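Local coordinates for FKBP-type peptidyl-prolyl cis-trans isomerase FkpA (Escherichia coli, PDB 1Q6H), which speeds up protein folding in the Escherichia coli periplasm by catalysing cis-trans isomerisation of peptidyl-proline bonds, and also acts as a folding chaperone, at residues 102-105 / 106-109; 175-178 / 179-183; 198-202 / 203-207; 37-40 / 41-44; 87-90 / 91-94. One frame throughout, in Å; residues are numbered along the deposited sequence.

Contact 1: 102-105 / 106-109; sequences KGKE and YREK
Arg-107 folds back over the turn before it, bringing one face of its guanidinium onto the backbone at Lys-104, whose CA lies 3.8 Å from Arg-107 CZ and off toward the rim of the group. NH2 continues to the root of the lysine side chain, with Arg-107 NH2 4.0 Å from Lys-104 CB. The fold comes from a bend at chi3 (-53°); before it, Arg-107 CG runs close past Gly-103 O, at 3.1 Å. A beta carbon on Gly-103 would stand right beside NH1, and its absence suits this tight return.

One turn after Lys-104, Glu-108 CG sits 3.0 Å from Lys-104 O, the oxygen that also accepts Glu-108 N at 3.0 Å. Under both pairs runs ordinary alpha-helical bonding, including Arg-107 N to Gly-103 O at 2.8 Å, which sets the spacing that the side chains follow.

Further out, Arg-107 NH1 is hydrogen-bonded to Thr-213 OG1, which helps hold that end of the guanidinium. This is where the late part of helix 70-112 meets the FKBP domain: Tyr-106 and Arg-107 both rest on Val-193 of strand 189-194, Tyr-106 also touches Ile-151, and Arg-107 reaches the loop at Pro-195 and Pro-196.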
loop_
_atom_site.group_PDB
_atom_site.type_symbol
_atom_site.label_atom_id
_atom_site.label_comp_id
_atom_site.label_asym_id
_atom_site.label_seq_id
_atom_site.Cartn_x
_atom_site.Cartn_y
_atom_site.Cartn_z
ATOM N N LYS A 102 3.090 14.439 33.669
ATOM C CA LYS A 102 2.854 15.873 33.479
ATOM C C LYS A 102 1.410 16.265 33.800
ATOM O O LYS A 102 1.164 17.295 34.420
ATOM C CB LYS A 102 3.146 16.287 32.042
ATOM C CG LYS A 102 4.591 16.353 31.637
ATOM C CD LYS A 102 4.660 16.094 30.117
ATOM C CE LYS A 102 5.794 16.788 29.447
ATOM N NZ LYS A 102 5.876 16.311 28.022
ATOM N N GLY A 103 0.466 15.450 33.362
ATOM C CA GLY A 103 -0.937 15.682 33.613
ATOM C C GLY A 103 -1.313 15.637 35.086
ATOM O O GLY A 103 -2.118 16.438 35.570
ATOM N N LYS A 104 -0.743 14.679 35.799
ATOM C CA LYS A 104 -1.013 14.545 37.201
ATOM C C LYS A 104 -0.506 15.784 37.925
ATOM O O LYS A 104 -1.105 16.246 38.906
ATOM C CB LYS A 104 -0.310 13.313 37.761
ATOM C CG LYS A 104 -0.530 13.114 39.249
ATOM C CD LYS A 104 -0.054 11.740 39.737
ATOM C CE LYS A 104 -0.432 11.530 41.212
ATOM N NZ LYS A 104 0.046 10.205 41.738
ATOM N N GLU A 105 0.596 16.315 37.433
ATOM C CA GLU A 105 1.223 17.471 38.056
ATOM C C GLU A 105 0.350 18.690 37.791
ATOM O O GLU A 105 0.094 19.506 38.684
ATOM C CB GLU A 105 2.624 17.656 37.485
ATOM C CG GLU A 105 3.339 18.900 37.982
ATOM C CD GLU A 105 4.809 18.911 37.640
ATOM O OE1 GLU A 105 5.152 18.734 36.449
ATOM O OE2 GLU A 105 5.629 19.101 38.562
ATOM N N TYR A 106 -0.115 18.795 36.554
ATOM C CA TYR A 106 -0.981 19.891 36.150
ATOM C C TYR A 106 -2.266 19.888 36.957
ATOM O O TYR A 106 -2.680 20.937 37.479
ATOM C CB TYR A 106 -1.294 19.764 34.673
ATOM C CG TYR A 106 -2.172 20.863 34.119
ATOM C CD1 TYR A 106 -3.550 20.758 34.176
ATOM C CD2 TYR A 106 -1.623 21.970 33.509
ATOM C CE1 TYR A 106 -4.357 21.735 33.656
ATOM C CE2 TYR A 106 -2.432 22.965 32.987
ATOM C CZ TYR A 106 -3.799 22.833 33.062
ATOM O OH TYR A 106 -4.632 23.800 32.565
ATOM N N ARG A 107 -2.898 18.716 37.057
ATOM C CA ARG A 107 -4.150 18.576 37.797
ATOM C C ARG A 107 -4.003 18.922 39.279
ATOM O O ARG A 107 -4.872 19.587 39.849
ATOM C CB ARG A 107 -4.736 17.158 37.691
ATOM C CG ARG A 107 -5.113 16.750 36.292
ATOM C CD ARG A 107 -6.064 15.550 36.216
ATOM N NE ARG A 107 -5.534 14.419 36.968
ATOM C CZ ARG A 107 -4.644 13.536 36.524
ATOM N NH1 ARG A 107 -4.126 13.599 35.298
ATOM N NH2 ARG A 107 -4.234 12.593 37.345
ATOM N N GLU A 108 -2.933 18.458 39.893
ATOM C CA GLU A 108 -2.704 18.676 41.318
ATOM C C GLU A 108 -2.505 20.143 41.668
ATOM O O GLU A 108 -3.040 20.621 42.636
ATOM C CB GLU A 108 -1.524 17.855 41.790
ATOM C CG GLU A 108 -1.830 16.368 41.840
ATOM C CD GLU A 108 -2.713 15.981 43.012
ATOM O OE1 GLU A 108 -2.278 16.217 44.165
ATOM O OE2 GLU A 108 -3.824 15.423 42.787
ATOM N N LYS A 109 -1.744 20.846 40.855
ATOM C CA LYS A 109 -1.559 22.262 41.043
ATOM C C LYS A 109 -2.909 23.013 40.847
ATOM O O LYS A 109 -3.322 23.779 41.705
ATOM C CB LYS A 109 -0.496 22.768 40.076
ATOM C CG LYS A 109 -0.038 24.195 40.324
ATOM C CD LYS A 109 0.999 24.611 39.289
ATOM C CE LYS A 109 1.156 26.123 39.215
ATOM N NZ LYS A 109 1.553 26.715 40.513
#

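Contact 2: 175-178 / 179-183; sequences PGWT and EGLKN
The short helix 175-180, which lies against the curved sheet of the FKBP domain, brings Trp-177 against Leu-181 one turn later. Leu-181 comes to the edge of the indole on the six-membered side: its CD1, near the ring plane, is 3.3 Å from Trp-177 CE3 and 3.6 Å from Trp-177 CZ3, a snug fit, while CD2 stands well out of the ring plane, 3.9 Å from Trp-177 CZ3. The indole itself is turned to a chi1 of -93°, away from a staggered value, consistent with a ring packed on several sides. Phe-216 and Tyr-146 both meet it edge-to-face, and Leu-181 also packs on Val-142 and Val-218 of the sheet.

In FKBP relatives the tryptophan at this place in the fold forms the floor of the proline-binding pocket, and Trp-177 probably does the same. With only a methyl at Leu-181, as in alanine, the CE3-CZ3 edge would probably lose its apolar neighbour and a gap would open toward those valines.

On another side of the helix, Thr-178 and Lys-182 lie side by side and point the same way. The extended lysine chain passes over the threonine carbonyl, with Lys-182 CE 3.4 Å from Thr-178 O, an oxygen for which the model offers no polar partner. Lys-182 NZ goes on to a salt bridge with Asp-138, and Thr-178 OG1 is hydrogen-bonded to Leu-170 O. Main-chain bonds set the pitch beneath, among them Glu-179 N to Pro-175 O at 2.9 Å, while the Glu-179 carboxylate bonds to the hydroxyls of Ser-119 and Thr-121.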
loop_
_atom_site.group_PDB
_atom_site.type_symbol
_atom_site.label_atom_id
_atom_site.label_comp_id
_atom_site.label_asym_id
_atom_site.label_seq_id
_atom_site.Cartn_x
_atom_site.Cartn_y
_atom_site.Cartn_z
ATOM N N PRO A 175 -16.536 9.766 30.144
ATOM C CA PRO A 175 -17.021 9.854 31.520
ATOM C C PRO A 175 -16.789 11.219 32.173
ATOM O O PRO A 175 -17.577 11.683 32.989
ATOM C CB PRO A 175 -16.159 8.794 32.245
ATOM C CG PRO A 175 -15.696 7.894 31.245
ATOM C CD PRO A 175 -15.621 8.622 29.948
ATOM N N GLY A 176 -15.686 11.856 31.817
ATOM C CA GLY A 176 -15.376 13.153 32.383
ATOM C C GLY A 176 -16.459 14.182 32.063
ATOM O O GLY A 176 -16.754 15.050 32.884
ATOM N N TRP A 177 -17.016 14.099 30.852
ATOM C CA TRP A 177 -18.048 14.993 30.421
ATOM C C TRP A 177 -19.338 14.597 31.110
ATOM O O TRP A 177 -20.058 15.452 31.609
ATOM C CB TRP A 177 -18.225 14.984 28.895
ATOM C CG TRP A 177 -17.454 16.016 28.188
ATOM C CD1 TRP A 177 -16.154 15.956 27.830
ATOM C CD2 TRP A 177 -17.934 17.271 27.722
ATOM N NE1 TRP A 177 -15.781 17.104 27.170
ATOM C CE2 TRP A 177 -16.868 17.919 27.077
ATOM C CE3 TRP A 177 -19.152 17.930 27.814
ATOM C CZ2 TRP A 177 -16.986 19.182 26.520
ATOM C CZ3 TRP A 177 -19.277 19.172 27.256
ATOM C CH2 TRP A 177 -18.198 19.792 26.614
ATOM N N THR A 178 -19.643 13.309 31.081
ATOM C CA THR A 178 -20.842 12.796 31.718
ATOM C C THR A 178 -20.973 13.252 33.170
ATOM O O THR A 178 -22.019 13.722 33.584
ATOM C CB THR A 178 -20.832 11.277 31.681
ATOM O OG1 THR A 178 -20.802 10.821 30.320
ATOM C CG2 THR A 178 -22.136 10.724 32.270
ATOM N N GLU A 179 -19.907 13.085 33.936
ATOM C CA GLU A 179 -19.876 13.528 35.318
ATOM C C GLU A 179 -19.816 15.040 35.443
ATOM O O GLU A 179 -20.553 15.632 36.225
ATOM C CB GLU A 179 -18.624 12.967 35.986
ATOM C CG GLU A 179 -18.392 13.429 37.409
ATOM C CD GLU A 179 -17.078 12.907 37.974
ATOM O OE1 GLU A 179 -16.337 12.099 37.288
ATOM O OE2 GLU A 179 -16.788 13.302 39.119
ATOM N N GLY A 180 -18.897 15.649 34.719
ATOM C CA GLY A 180 -18.648 17.074 34.839
ATOM C C GLY A 180 -19.859 17.959 34.656
ATOM O O GLY A 180 -20.097 18.869 35.453
ATOM N N LEU A 181 -20.647 17.697 33.616
ATOM C CA LEU A 181 -21.769 18.577 33.293
ATOM C C LEU A 181 -22.867 18.485 34.330
ATOM O O LEU A 181 -23.672 19.399 34.486
ATOM C CB LEU A 181 -22.310 18.287 31.889
ATOM C CG LEU A 181 -21.364 18.563 30.730
ATOM C CD1 LEU A 181 -22.078 18.223 29.390
ATOM C CD2 LEU A 181 -20.915 20.028 30.738
ATOM N N LYS A 182 -22.868 17.428 35.120
ATOM C CA LYS A 182 -23.874 17.341 36.185
ATOM C C LYS A 182 -23.650 18.377 37.307
ATOM O O LYS A 182 -24.494 18.525 38.208
ATOM C CB LYS A 182 -23.890 15.928 36.774
ATOM C CG LYS A 182 -24.376 14.881 35.807
ATOM C CD LYS A 182 -24.310 13.485 36.349
ATOM C CE LYS A 182 -24.762 12.471 35.255
ATOM N NZ LYS A 182 -24.500 11.100 35.585
ATOM N N ASN A 183 -22.513 19.067 37.268
ATOM C CA ASN A 183 -22.170 20.049 38.289
ATOM C C ASN A 183 -22.675 21.468 37.997
ATOM O O ASN A 183 -22.410 22.377 38.778
ATOM C CB ASN A 183 -20.657 20.111 38.456
ATOM C CG ASN A 183 -20.098 18.866 39.093
ATOM O OD1 ASN A 183 -20.551 18.468 40.144
ATOM N ND2 ASN A 183 -19.105 18.253 38.460
#

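Contact 3: 198-202 / 203-207; sequences LAYGK and AGVPG
The chain turns back on itself between Tyr-200 and Gly-204 in an alpha-turn, closed by Gly-204 N donating to Tyr-200 O at 3.1 Å, with Gly-201 and Gly-204 taking the positive phi angles (57° and 72°). The N-H comes from above the carbonyl plane. A water supplies a second donor, 2.7 Å from Tyr-200 O; it is modelled very close to Gly-204 O, so this second link is less certain.

The turn sets Val-205 beside the Tyr-200 ring. With CG1 anti to the carbonyl carbon (chi1 -67°), the valine presents both methyls to the ring. Val-205 CG2 sits over one face in a CH-pi contact, 4.2 Å from the ring centroid, while CG1 lies over the same face near its border, 3.5 Å from Tyr-200 CD1. Nearer the main chain, Tyr-200 CB packs on Gly-204 CA at 3.8 Å. Replacing Tyr-200 with a serine would probably strip both Val-205 methyls of this aromatic partner and leave the valine freer to shift.

The segment belongs to the loop between strands 189-194 and 214-223, which in FKBP relatives overhangs the active site; there the tyrosine of the matching Ala-Tyr-Gly sequence lines the pocket, and Tyr-200 probably does too. The turn thus combines polar closure of the main chain, by the Gly-204 N-H, with apolar cover of the ring by a branched side chain.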
loop_
_atom_site.group_PDB
_atom_site.type_symbol
_atom_site.label_atom_id
_atom_site.label_comp_id
_atom_site.label_asym_id
_atom_site.label_seq_id
_atom_site.Cartn_x
_atom_site.Cartn_y
_atom_site.Cartn_z
ATOM N N LEU A 198 -10.575 9.104 32.666
ATOM C CA LEU A 198 -11.972 9.500 32.415
ATOM C C LEU A 198 -12.128 10.109 31.002
ATOM O O LEU A 198 -13.126 10.746 30.706
ATOM C CB LEU A 198 -12.448 10.560 33.444
ATOM C CG LEU A 198 -12.329 10.100 34.895
ATOM C CD1 LEU A 198 -12.565 11.246 35.958
ATOM C CD2 LEU A 198 -13.266 8.916 35.124
ATOM N N ALA A 199 -11.123 9.917 30.167
ATOM C CA ALA A 199 -11.113 10.431 28.807
ATOM C C ALA A 199 -10.701 9.336 27.810
ATOM O O ALA A 199 -11.408 8.344 27.689
ATOM C CB ALA A 199 -10.201 11.623 28.717
ATOM N N TYR A 200 -9.573 9.494 27.108
ATOM C CA TYR A 200 -9.179 8.506 26.073
ATOM C C TYR A 200 -8.067 7.574 26.515
ATOM O O TYR A 200 -7.573 6.765 25.721
ATOM C CB TYR A 200 -8.806 9.208 24.766
ATOM C CG TYR A 200 -9.977 10.038 24.288
ATOM C CD1 TYR A 200 -11.070 9.434 23.686
ATOM C CD2 TYR A 200 -10.019 11.401 24.521
ATOM C CE1 TYR A 200 -12.169 10.170 23.306
ATOM C CE2 TYR A 200 -11.122 12.159 24.149
ATOM C CZ TYR A 200 -12.201 11.530 23.542
ATOM O OH TYR A 200 -13.290 12.278 23.137
ATOM N N GLY A 201 -7.673 7.701 27.783
ATOM C CA GLY A 201 -6.713 6.787 28.400
ATOM C C GLY A 201 -5.348 6.643 27.744
ATOM O O GLY A 201 -4.790 7.570 27.148
ATOM N N LYS A 202 -4.801 5.440 27.841
ATOM C CA LYS A 202 -3.451 5.211 27.372
ATOM C C LYS A 202 -3.326 5.238 25.861
ATOM O O LYS A 202 -2.314 5.695 25.344
ATOM C CB LYS A 202 -2.909 3.899 27.958
ATOM C CG LYS A 202 -1.415 3.747 27.850
ATOM C CD LYS A 202 -0.919 2.535 28.613
ATOM C CE LYS A 202 0.541 2.248 28.313
ATOM N NZ LYS A 202 1.148 1.321 29.324
ATOM N N ALA A 203 -4.339 4.751 25.156
ATOM C CA ALA A 203 -4.294 4.717 23.700
ATOM C C ALA A 203 -4.389 6.100 23.090
ATOM O O ALA A 203 -3.724 6.386 22.090
ATOM C CB ALA A 203 -5.442 3.863 23.146
ATOM N N GLY A 204 -5.227 6.949 23.680
ATOM C CA GLY A 204 -5.513 8.246 23.099
ATOM C C GLY A 204 -6.390 8.060 21.864
ATOM O O GLY A 204 -6.943 6.996 21.675
ATOM N N VAL A 205 -6.511 9.100 21.047
ATOM C CA VAL A 205 -7.200 9.066 19.747
ATOM C C VAL A 205 -6.468 10.085 18.876
ATOM O O VAL A 205 -5.677 10.858 19.393
ATOM C CB VAL A 205 -8.653 9.528 19.861
ATOM C CG1 VAL A 205 -9.454 8.553 20.652
ATOM C CG2 VAL A 205 -8.712 10.904 20.497
ATOM N N PRO A 206 -6.719 10.129 17.572
ATOM C CA PRO A 206 -6.065 11.150 16.746
ATOM C C PRO A 206 -6.197 12.574 17.324
ATOM O O PRO A 206 -7.293 13.013 17.683
ATOM C CB PRO A 206 -6.765 10.991 15.387
ATOM C CG PRO A 206 -7.056 9.507 15.334
ATOM C CD PRO A 206 -7.535 9.211 16.762
ATOM N N GLY A 207 -5.072 13.271 17.455
ATOM C CA GLY A 207 -5.061 14.603 18.047
ATOM C C GLY A 207 -4.913 14.613 19.572
ATOM O O GLY A 207 -4.651 15.651 20.190
HETATM O O HOH W 1 -8.475 5.813 23.324
#

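Contact 4: 37-40 / 41-44; sequences NSLK and EQEK
Gln-42 sets its CG anti to its own carbonyl carbon (chi1 -70°) and then runs extended, which lays its amide back along the helix against Leu-39. The amide oxygen does the touching: Gln-42 OE1 is 3.5 Å from Leu-39 CD1, a van der Waals meeting of an oxygen with a methyl. On the way Gln-42 CG passes 3.3 Å from Ser-38 O, which also accepts Gln-42 N.

Glu-43 takes the other course, with CG anti to the backbone N (chi1 -174°), and its carboxylate stands near the Lys-40 carbonyl. A water links the two, donating to Lys-40 O at 2.8 Å and, more weakly, to Glu-43 OE1. The same Lys-40 O accepts Lys-44 N at 3.3 Å, so two donors hold it near the end of the helix. Within the last turn, Lys-44 NZ and Glu-41 OE2 form a long, weak salt bridge.

Leu-39 and Gln-42 mark the inward side of helix 19-43. Leu-39 packs on Leu-54 of helix 51-62 and on Phe-62 of the second subunit, while Gln-42 lies on Leu-49 of its own chain and Leu-27 of the second subunit; the pair therefore sits where two helices of one chain meet the dimer partner.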
loop_
_atom_site.group_PDB
_atom_site.type_symbol
_atom_site.label_atom_id
_atom_site.label_comp_id
_atom_site.label_asym_id
_atom_site.label_seq_id
_atom_site.Cartn_x
_atom_site.Cartn_y
_atom_site.Cartn_z
ATOM N N ASN A 37 11.317 11.927 3.548
ATOM C CA ASN A 37 10.162 11.953 4.426
ATOM C C ASN A 37 10.052 10.676 5.282
ATOM O O ASN A 37 9.700 10.756 6.464
ATOM C CB ASN A 37 8.849 12.228 3.645
ATOM C CG ASN A 37 8.768 13.654 3.083
ATOM O OD1 ASN A 37 8.009 13.927 2.131
ATOM N ND2 ASN A 37 9.550 14.566 3.657
ATOM N N SER A 38 10.337 9.509 4.697
ATOM C CA SER A 38 10.341 8.239 5.434
ATOM C C SER A 38 11.341 8.240 6.581
ATOM O O SER A 38 11.028 7.814 7.689
ATOM C CB SER A 38 10.691 7.075 4.510
ATOM O OG SER A 38 9.785 7.012 3.427
ATOM N N LEU A 39 12.560 8.678 6.300
ATOM C CA LEU A 39 13.559 8.807 7.360
ATOM C C LEU A 39 13.121 9.818 8.442
ATOM O O LEU A 39 13.403 9.623 9.630
ATOM C CB LEU A 39 14.928 9.164 6.785
ATOM C CG LEU A 39 15.818 7.933 6.499
ATOM C CD1 LEU A 39 15.189 6.931 5.525
ATOM C CD2 LEU A 39 17.195 8.329 6.002
ATOM N N LYS A 40 12.434 10.882 8.036
ATOM C CA LYS A 40 11.935 11.828 9.007
ATOM C C LYS A 40 11.004 11.128 9.996
ATOM O O LYS A 40 11.099 11.336 11.216
ATOM C CB LYS A 40 11.241 13.018 8.335
ATOM C CG LYS A 40 12.207 13.989 7.676
ATOM C CD LYS A 40 11.618 15.402 7.508
ATOM C CE LYS A 40 12.569 16.326 6.728
ATOM N NZ LYS A 40 14.004 15.869 6.799
ATOM N N GLU A 41 10.114 10.277 9.492
ATOM C CA GLU A 41 9.173 9.569 10.391
ATOM C C GLU A 41 9.902 8.606 11.320
ATOM O O GLU A 41 9.566 8.457 12.499
ATOM C CB GLU A 41 8.138 8.786 9.581
ATOM C CG GLU A 41 7.187 9.656 8.777
ATOM C CD GLU A 41 6.462 10.659 9.630
ATOM O OE1 GLU A 41 5.824 10.241 10.623
ATOM O OE2 GLU A 41 6.552 11.863 9.314
ATOM N N GLN A 42 10.918 7.968 10.779
ATOM C CA GLN A 42 11.720 7.023 11.533
ATOM C C GLN A 42 12.439 7.796 12.635
ATOM O O GLN A 42 12.560 7.321 13.769
ATOM C CB GLN A 42 12.756 6.343 10.619
ATOM C CG GLN A 42 12.193 5.328 9.566
ATOM C CD GLN A 42 13.202 5.008 8.471
ATOM O OE1 GLN A 42 14.357 5.425 8.558
ATOM N NE2 GLN A 42 12.775 4.259 7.431
ATOM N N GLU A 43 12.923 8.982 12.288
ATOM C CA GLU A 43 13.640 9.840 13.242
ATOM C C GLU A 43 12.779 10.092 14.469
ATOM O O GLU A 43 13.283 10.093 15.588
ATOM C CB GLU A 43 14.074 11.145 12.572
ATOM C CG GLU A 43 14.949 12.081 13.404
ATOM C CD GLU A 43 15.158 13.454 12.753
ATOM O OE1 GLU A 43 14.612 13.704 11.634
ATOM O OE2 GLU A 43 15.874 14.302 13.360
ATOM N N LYS A 44 11.481 10.270 14.271
ATOM C CA LYS A 44 10.590 10.547 15.389
ATOM C C LYS A 44 10.508 9.371 16.345
ATOM O O LYS A 44 10.021 9.507 17.469
ATOM C CB LYS A 44 9.186 10.902 14.896
ATOM C CG LYS A 44 9.090 12.224 14.155
ATOM C CD LYS A 44 7.804 12.282 13.312
ATOM C CE LYS A 44 7.403 13.712 12.958
ATOM N NZ LYS A 44 6.118 13.771 12.191
HETATM O O HOH W 2 12.013 13.733 12.310
#

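Contact 5: 87-90 / 91-94; sequences SAQA and KMEK
The flat ends of Gln-89 and Glu-93 come together one helical turn apart, amide and carboxylate planes 65° from each other. Gln-89 NE2 is the amide atom nearest the acid, 3.2 Å from Glu-93 OE2 and 3.6 Å from Glu-93 CG, so the nitrogen meets the folded glutamate chain as well as its oxygen. The amide oxygen, Gln-89 OE1, is turned toward CE of Met-92, a loose approach at 4.1 Å; Met-92 is modelled as selenomethionine, and its side chain crosses that of the glutamine at about a right angle.

Gln-89 sets out with CG anti to the backbone N, and a bend at chi2 (54°) swings the amide round to both partners. Met-92 starts the other way, beside its own N, and its CG passes 3.3 Å from Ala-88 O. Main-chain bonds from each residue to the fourth before it carry the turn, for example Glu-93 N to Gln-89 O at 3.0 Å.

Glu-93 has a stronger partner elsewhere: its OE1 makes a salt bridge with Lys-202 in the FKBP domain. Lys-91 and Lys-94 pair forward along the helix with Asp-95 and Asp-98. Such spacing of opposite charges four residues apart is characteristic of solvent-facing alpha-helix, here the middle of the long helix 70-112 that runs from the N-terminal helices to the FKBP domain.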
loop_
_atom_site.group_PDB
_atom_site.type_symbol
_atom_site.label_atom_id
_atom_site.label_comp_id
_atom_site.label_asym_id
_atom_site.label_seq_id
_atom_site.Cartn_x
_atom_site.Cartn_y
_atom_site.Cartn_z
ATOM N N SER A 87 10.077 0.077 17.844
ATOM C CA SER A 87 10.390 1.430 18.259
ATOM C C SER A 87 9.128 2.302 18.391
ATOM O O SER A 87 9.053 3.165 19.269
ATOM C CB SER A 87 11.392 2.060 17.287
ATOM O OG SER A 87 12.626 1.368 17.302
ATOM N N ALA A 88 8.147 2.076 17.529
ATOM C CA ALA A 88 6.920 2.816 17.595
ATOM C C ALA A 88 6.271 2.526 18.938
ATOM O O ALA A 88 5.806 3.448 19.618
ATOM C CB ALA A 88 6.002 2.422 16.484
ATOM N N GLN A 89 6.259 1.253 19.321
ATOM C CA GLN A 89 5.605 0.873 20.580
ATOM C C GLN A 89 6.376 1.462 21.753
ATOM O O GLN A 89 5.784 1.960 22.695
ATOM C CB GLN A 89 5.447 -0.637 20.706
ATOM C CG GLN A 89 4.774 -1.100 22.011
ATOM C CD GLN A 89 3.434 -0.431 22.275
ATOM O OE1 GLN A 89 2.720 -0.059 21.335
ATOM N NE2 GLN A 89 3.076 -0.286 23.558
ATOM N N ALA A 90 7.696 1.433 21.683
ATOM C CA ALA A 90 8.496 2.055 22.724
ATOM C C ALA A 90 8.145 3.538 22.911
ATOM O O ALA A 90 7.984 3.986 24.046
ATOM C CB ALA A 90 9.935 1.911 22.435
ATOM N N LYS A 91 8.040 4.286 21.806
ATOM C CA LYS A 91 7.729 5.723 21.887
ATOM C C LYS A 91 6.372 5.934 22.526
ATOM O O LYS A 91 6.190 6.842 23.312
ATOM C CB LYS A 91 7.732 6.381 20.506
ATOM C CG LYS A 91 7.191 7.827 20.459
ATOM C CD LYS A 91 7.263 8.383 19.028
ATOM C CE LYS A 91 6.421 9.640 18.815
ATOM N NZ LYS A 91 6.334 10.472 20.029
HETATM N N MSE A 92 5.416 5.098 22.157
HETATM C CA MSE A 92 4.092 5.181 22.738
HETATM C C MSE A 92 4.172 5.052 24.237
HETATM O O MSE A 92 3.625 5.900 24.964
HETATM C CB MSE A 92 3.199 4.093 22.169
HETATM C CG MSE A 92 2.863 4.384 20.756
HETATM SE SE MSE A 92 1.010 4.861 20.616
HETATM C CE MSE A 92 0.431 3.148 20.085
ATOM N N GLU A 93 4.884 4.024 24.698
ATOM C CA GLU A 93 4.973 3.755 26.134
ATOM C C GLU A 93 5.597 4.914 26.883
ATOM O O GLU A 93 5.162 5.262 27.981
ATOM C CB GLU A 93 5.785 2.479 26.440
ATOM C CG GLU A 93 5.068 1.186 26.123
ATOM C CD GLU A 93 3.941 0.842 27.089
ATOM O OE1 GLU A 93 3.917 1.356 28.233
ATOM O OE2 GLU A 93 3.078 0.014 26.708
ATOM N N LYS A 94 6.628 5.487 26.286
ATOM C CA LYS A 94 7.349 6.570 26.914
ATOM C C LYS A 94 6.434 7.791 26.969
ATOM O O LYS A 94 6.361 8.443 28.006
ATOM C CB LYS A 94 8.640 6.914 26.172
ATOM C CG LYS A 94 9.374 8.069 26.842
ATOM C CD LYS A 94 10.691 8.439 26.181
ATOM C CE LYS A 94 11.185 9.797 26.664
ATOM N NZ LYS A 94 10.889 10.035 28.113
#

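Contacts 4, 5 and 1 follow the helical part of the molecule from the dimer interface toward the isomerase domain, and contacts 2 and 3 lie in that domain. Contact 4 meets contact 5 where Lys-44 O packs 3.4 Å from Lys-91 CD. Contacts 5 and 1 share helix 70-112, their centres about 22 Å apart. Contact 5 joins contact 3 through the salt bridge of Lys-202 NZ with Glu-93 OE1, 3.0 Å long. Contacts 3 and 2, which probably border the proline-binding pocket, are joined by a probable hydrogen bond from Gly-176 N to Leu-198 O at 3.0 Å. Contacts 2 and 4, centres about 40 Å apart, lie on opposite sides of the chain's centre.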